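Local coordinates for putative uncharacterized protein (Acidianus two-tailed virus, PDB 3FAJ) that is a structural protein of the virion of an archaeal virus and may also bind DNA, at residues 30-35 against 125-130; 36-41 against 54-59. One frame throughout, in Å; residues are numbered along the deposited sequence. Where two conformers were deposited one is given.

Interaction 1: 30-35 against 125-130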
loop_
_atom_site.group_PDB
_atom_site.type_symbol
_atom_site.label_atom_id
_atom_site.label_comp_id
_atom_site.label_asym_id
_atom_site.label_seq_id
_atom_site.Cartn_x
_atom_site.Cartn_y
_atom_site.Cartn_z
ATOM N N ASP A 30 -9.012 0.804 10.839
ATOM C CA ASP A 30 -8.353 1.819 10.013
ATOM C C ASP A 30 -7.370 1.146 9.063
ATOM O O ASP A 30 -6.147 1.217 9.239
ATOM C CB ASP A 30 -7.662 2.885 10.881
ATOM C CG ASP A 30 -7.183 4.092 10.073
ATOM O OD1 ASP A 30 -7.361 4.104 8.842
ATOM O OD2 ASP A 30 -6.651 5.044 10.705
ATOM N N TYR A 31 -7.922 0.496 8.039
ATOM C CA TYR A 31 -7.113 -0.278 7.102
ATOM C C TYR A 31 -6.250 0.622 6.232
ATOM O O TYR A 31 -5.136 0.241 5.875
ATOM C CB TYR A 31 -7.997 -1.212 6.253
ATOM C CG TYR A 31 -8.927 -2.031 7.108
ATOM C CD1 TYR A 31 -8.451 -2.772 8.204
ATOM C CD2 TYR A 31 -10.300 -2.049 6.848
ATOM C CE1 TYR A 31 -9.322 -3.506 9.021
ATOM C CE2 TYR A 31 -11.165 -2.791 7.658
ATOM C CZ TYR A 31 -10.668 -3.518 8.727
ATOM O OH TYR A 31 -11.539 -4.233 9.528
ATOM N N ALA A 32 -6.781 1.801 5.883
ATOM C CA ALA A 32 -6.006 2.795 5.160
ATOM C C ALA A 32 -4.730 3.155 5.942
ATOM O O ALA A 32 -3.624 3.148 5.377
ATOM C CB ALA A 32 -6.874 4.048 4.878
ATOM N N GLY A 33 -4.880 3.460 7.233
ATOM C CA GLY A 33 -3.724 3.768 8.102
ATOM C C GLY A 33 -2.751 2.601 8.180
ATOM O O GLY A 33 -1.513 2.799 8.150
ATOM N N GLY A 34 -3.300 1.381 8.268
ATOM C CA GLY A 34 -2.471 0.169 8.332
ATOM C C GLY A 34 -1.680 0.003 7.035
ATOM O O GLY A 34 -0.502 -0.370 7.059
ATOM N N ALA A 35 -2.323 0.292 5.910
ATOM C CA ALA A 35 -1.644 0.257 4.617
ATOM C C ALA A 35 -0.499 1.284 4.600
ATOM O O ALA A 35 0.604 0.956 4.176
ATOM C CB ALA A 35 -2.643 0.492 3.472
ATOM N N PRO A 125 -6.919 12.352 6.387
ATOM C CA PRO A 125 -7.933 12.266 7.449
ATOM C C PRO A 125 -9.267 11.719 6.970
ATOM O O PRO A 125 -9.834 10.824 7.620
ATOM C CB PRO A 125 -8.076 13.721 7.911
ATOM C CG PRO A 125 -6.752 14.298 7.690
ATOM C CD PRO A 125 -6.233 13.657 6.410
ATOM N N ALA A 126 -9.768 12.243 5.853
ATOM C CA ALA A 126 -11.084 11.868 5.333
ATOM C C ALA A 126 -11.193 10.364 5.111
ATOM O O ALA A 126 -12.196 9.745 5.464
ATOM C CB ALA A 126 -11.375 12.613 4.027
ATOM N N THR A 127 -10.163 9.785 4.503
ATOM C CA THR A 127 -10.145 8.354 4.233
ATOM C C THR A 127 -10.071 7.553 5.535
ATOM O O THR A 127 -10.831 6.604 5.726
ATOM C CB THR A 127 -8.987 7.999 3.294
ATOM O OG1 THR A 127 -9.175 8.707 2.062
ATOM C CG2 THR A 127 -8.949 6.492 3.013
ATOM N N GLN A 128 -9.168 7.944 6.430
ATOM C CA GLN A 128 -9.023 7.200 7.693
ATOM C C GLN A 128 -10.281 7.246 8.545
ATOM O O GLN A 128 -10.721 6.230 9.082
ATOM C CB GLN A 128 -7.776 7.637 8.442
ATOM C CG GLN A 128 -6.529 7.371 7.569
ATOM C CD GLN A 128 -5.242 7.385 8.343
ATOM O OE1 GLN A 128 -5.246 7.443 9.559
ATOM N NE2 GLN A 128 -4.125 7.288 7.628
ATOM N N VAL A 129 -10.873 8.434 8.658
ATOM C CA VAL A 129 -12.150 8.589 9.372
ATOM C C VAL A 129 -13.213 7.709 8.735
ATOM O O VAL A 129 -13.955 7.017 9.434
ATOM C CB VAL A 129 -12.594 10.059 9.359
ATOM C CG1 VAL A 129 -14.041 10.220 9.877
ATOM C CG2 VAL A 129 -11.616 10.882 10.174
ATOM N N ARG A 130 -13.284 7.736 7.409
ATOM C CA ARG A 130 -14.256 6.933 6.677
ATOM C C ARG A 130 -14.094 5.451 6.998
ATOM O O ARG A 130 -15.077 4.717 7.096
ATOM C CB ARG A 130 -14.117 7.163 5.171
ATOM C CG ARG A 130 -15.280 6.628 4.352
ATOM C CD ARG A 130 -15.303 7.239 2.960
ATOM N NE ARG A 130 -14.099 6.913 2.199
ATOM C CZ ARG A 130 -13.176 7.801 1.845
ATOM N NH1 ARG A 130 -13.316 9.076 2.181
ATOM N NH2 ARG A 130 -12.113 7.414 1.153
#

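Interaction 2: 36-41 against 54-59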
loop_
_atom_site.group_PDB
_atom_site.type_symbol
_atom_site.label_atom_id
_atom_site.label_comp_id
_atom_site.label_asym_id
_atom_site.label_seq_id
_atom_site.Cartn_x
_atom_site.Cartn_y
_atom_site.Cartn_z
ATOM N N VAL A 36 -0.750 2.506 5.071
ATOM C CA VAL A 36 0.300 3.557 5.068
ATOM C C VAL A 36 1.507 3.113 5.926
ATOM O O VAL A 36 2.673 3.338 5.555
ATOM C CB VAL A 36 -0.258 4.900 5.546
ATOM C CG1 VAL A 36 0.863 5.905 5.812
ATOM C CG2 VAL A 36 -1.240 5.455 4.518
ATOM N N LYS A 37 1.239 2.434 7.038
ATOM C CA LYS A 37 2.336 1.926 7.869
ATOM C C LYS A 37 3.183 0.926 7.080
ATOM O O LYS A 37 4.419 0.988 7.127
ATOM C CB LYS A 37 1.809 1.312 9.163
ATOM C CG LYS A 37 1.373 2.365 10.155
ATOM C CD LYS A 37 0.685 1.739 11.325
ATOM C CE LYS A 37 0.111 2.824 12.198
ATOM N NZ LYS A 37 -0.893 2.245 13.102
ATOM N N ILE A 38 2.529 0.021 6.356
ATOM C CA ILE A 38 3.214 -0.966 5.505
ATOM C C ILE A 38 4.019 -0.224 4.430
ATOM O O ILE A 38 5.197 -0.537 4.186
ATOM C CB ILE A 38 2.228 -1.982 4.866
ATOM C CG1 ILE A 38 1.623 -2.906 5.932
ATOM C CG2 ILE A 38 2.918 -2.814 3.735
ATOM C CD1 ILE A 38 0.279 -3.565 5.510
ATOM N N LEU A 39 3.391 0.772 3.817
ATOM C CA LEU A 39 4.079 1.560 2.763
ATOM C C LEU A 39 5.332 2.279 3.303
ATOM O O LEU A 39 6.375 2.321 2.625
ATOM C CB LEU A 39 3.126 2.541 2.089
ATOM C CG LEU A 39 2.017 1.840 1.287
ATOM C CD1 LEU A 39 1.037 2.905 0.800
ATOM C CD2 LEU A 39 2.598 1.013 0.114
ATOM N N ASP A 40 5.241 2.835 4.502
ATOM C CA ASP A 40 6.414 3.465 5.127
ATOM C C ASP A 40 7.555 2.459 5.347
ATOM O O ASP A 40 8.737 2.779 5.156
ATOM C CB ASP A 40 6.018 4.140 6.447
ATOM C CG ASP A 40 5.214 5.419 6.245
ATOM O OD1 ASP A 40 5.184 5.969 5.117
ATOM O OD2 ASP A 40 4.616 5.878 7.243
ATOM N N MET A 41 7.208 1.244 5.776
ATOM C CA MET A 41 8.215 0.169 5.972
ATOM C C MET A 41 8.821 -0.258 4.629
ATOM O O MET A 41 10.033 -0.523 4.532
ATOM C CB MET A 41 7.564 -1.022 6.659
ATOM C CG MET A 41 7.124 -0.715 8.075
ATOM S SD MET A 41 6.464 -2.208 8.839
ATOM C CE MET A 41 5.097 -2.657 7.868
ATOM N N LEU A 54 1.856 -9.024 -0.226
ATOM C CA LEU A 54 0.966 -9.939 0.506
ATOM C C LEU A 54 0.313 -9.183 1.671
ATOM O O LEU A 54 -0.895 -9.325 1.912
ATOM C CB LEU A 54 1.751 -11.140 1.028
ATOM C CG LEU A 54 2.282 -12.100 -0.052
ATOM C CD1 LEU A 54 3.318 -13.046 0.547
ATOM C CD2 LEU A 54 1.127 -12.878 -0.700
ATOM N N LYS A 55 1.109 -8.383 2.377
ATOM C CA LYS A 55 0.602 -7.584 3.492
ATOM C C LYS A 55 -0.378 -6.501 3.017
ATOM O O LYS A 55 -1.427 -6.310 3.662
ATOM C CB LYS A 55 1.744 -6.941 4.288
ATOM C CG LYS A 55 2.551 -7.932 5.105
ATOM C CD LYS A 55 3.575 -7.213 5.954
ATOM C CE LYS A 55 4.083 -8.138 7.054
ATOM N NZ LYS A 55 5.095 -7.462 7.931
ATOM N N LEU A 56 -0.044 -5.793 1.928
ATOM C CA LEU A 56 -0.980 -4.800 1.355
ATOM C C LEU A 56 -2.264 -5.483 0.918
ATOM O O LEU A 56 -3.346 -4.952 1.133
ATOM C CB LEU A 56 -0.362 -4.070 0.165
ATOM C CG LEU A 56 0.745 -3.076 0.540
ATOM C CD1 LEU A 56 1.454 -2.581 -0.738
ATOM C CD2 LEU A 56 0.182 -1.874 1.399
ATOM N N ALA A 57 -2.146 -6.664 0.304
ATOM C CA ALA A 57 -3.318 -7.406 -0.148
ATOM C C ALA A 57 -4.253 -7.733 1.033
ATOM O O ALA A 57 -5.487 -7.705 0.888
ATOM C CB ALA A 57 -2.889 -8.687 -0.876
ATOM N N GLY A 58 -3.657 -8.033 2.186
ATOM C CA GLY A 58 -4.413 -8.309 3.422
ATOM C C GLY A 58 -5.246 -7.097 3.830
ATOM O O GLY A 58 -6.415 -7.238 4.209
ATOM N N GLU A 59 -4.576 -5.878 3.743
ATOM C CA GLU A 59 -5.377 -4.678 4.060
ATOM C C GLU A 59 -6.454 -4.480 3.003
ATOM O O GLU A 59 -7.589 -4.074 3.307
ATOM C CB GLU A 59 -4.493 -3.430 4.158
ATOM C CG GLU A 59 -3.471 -3.436 5.315
ATOM C CD GLU A 59 -4.090 -3.593 6.693
ATOM O OE1 GLU A 59 -5.157 -3.002 6.971
ATOM O OE2 GLU A 59 -3.507 -4.353 7.504
#

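Interaction 1: 30-35 against 125-130
Gln128 runs its side chain across the oxygen end of the Asp30 carboxylate, and these two residues, with Ala32, make most of the contact between 30-35 and 125-130. CB and CG of the glutamine lie against the acid, CG standing 3.6 Å from Asp30 OD1. The amide and carboxylate planes are turned 67° apart. The oxygens Asp30 OD2 and Gln128 OE1 approach to 3.0 Å without bonding, since both are acceptors. Gln128 NE2 heads the other way, 3.6 Å from Gly33 CA, and donates to Leu122 O, a bond that helps to fix the rotation of the amide. Asp30 is the N-cap of helix 31-43. With its CG anti to the backbone N (chi1 -170°), OD1 accepts from Gly33 N at 3.0 Å, the N-H arriving from above the carboxylate plane; the negative group at this helix start probably interacts favourably with the helix dipole. Beside the polar pair, Ala32 CB packs 3.7 Å from Thr127 CG2, and both side chains also touch Thr71 of helix 69-86. The hydroxyl of Thr127 is bonded to Phe121 O and Ser124 OG, which leaves its methyl to face Ala32.

Interaction 2: 36-41 against 54-59
Ile38 is the centre of this contact, its two branches reaching different parts of helix 54-59. CG2, anti to the backbone N, lies 3.7 Å from Leu56 CD2, and the two side chains run antiparallel alongside one another. The other branch, CG1 and CD1, is carried on beyond CB by an extended chi2 (158°), and its terminal methyl settles over the backbone and first carbons of the facing helix: CD1 is 3.7 Å from Lys55 O, 3.9 Å from Lys55 CB and 3.8 Å from Glu59 CG. Glu59 bends at chi2 (-58°), turning its carboxylate aside so that the aliphatic CG is what meets the isoleucine. Of the Lys55 side chain it is CB that meets the isoleucine, while the extended chain carries NZ off to a salt bridge with Glu51.

Leu56 serves two neighbours with its forked end. CD2 meets Ile38 and also nears Leu39, and CD1 lies 3.9 Å from Leu39 CD2, the two leucine side chains lying roughly perpendicular. No hydrogen bond joins the segments; the contact rests on aliphatic carbons, with one methyl against a backbone carbonyl oxygen, as expected between antiparallel helices of a bundle. Here the short axes run at 168° and approach to 10.0 Å. Helix 69-86 closes one side, with Ile75 and Val79 on Leu56 and Ile78 on Leu39, while Tyr115 and Lys119 of helix 113-123 also touch Leu39, and Leu47, just before strand 48-49, adjoins Ile38.

In the fold
Both contacts draw on helix 31-43, interaction 1 at its first turn and interaction 2 further along, with centres about 12 Å apart. Interaction 2, about 5 Å from the centre of the chain, is a buried, mainly apolar meeting of neighbouring antiparallel helices close in sequence, with no hydrogen bond across it. Interaction 1, about 12 Å out, is only partly buried, ties the start of the helix to the last modelled helix, 125-132, and mixes polar groups with methyls. The two also touch: Glu59 of interaction 2 lies against Tyr31, Gly34 and Ala35, with Glu59 OE1 3.4 Å from Tyr31 CA. Helix 69-86 backs both contacts, and helix 113-123 adjoins both.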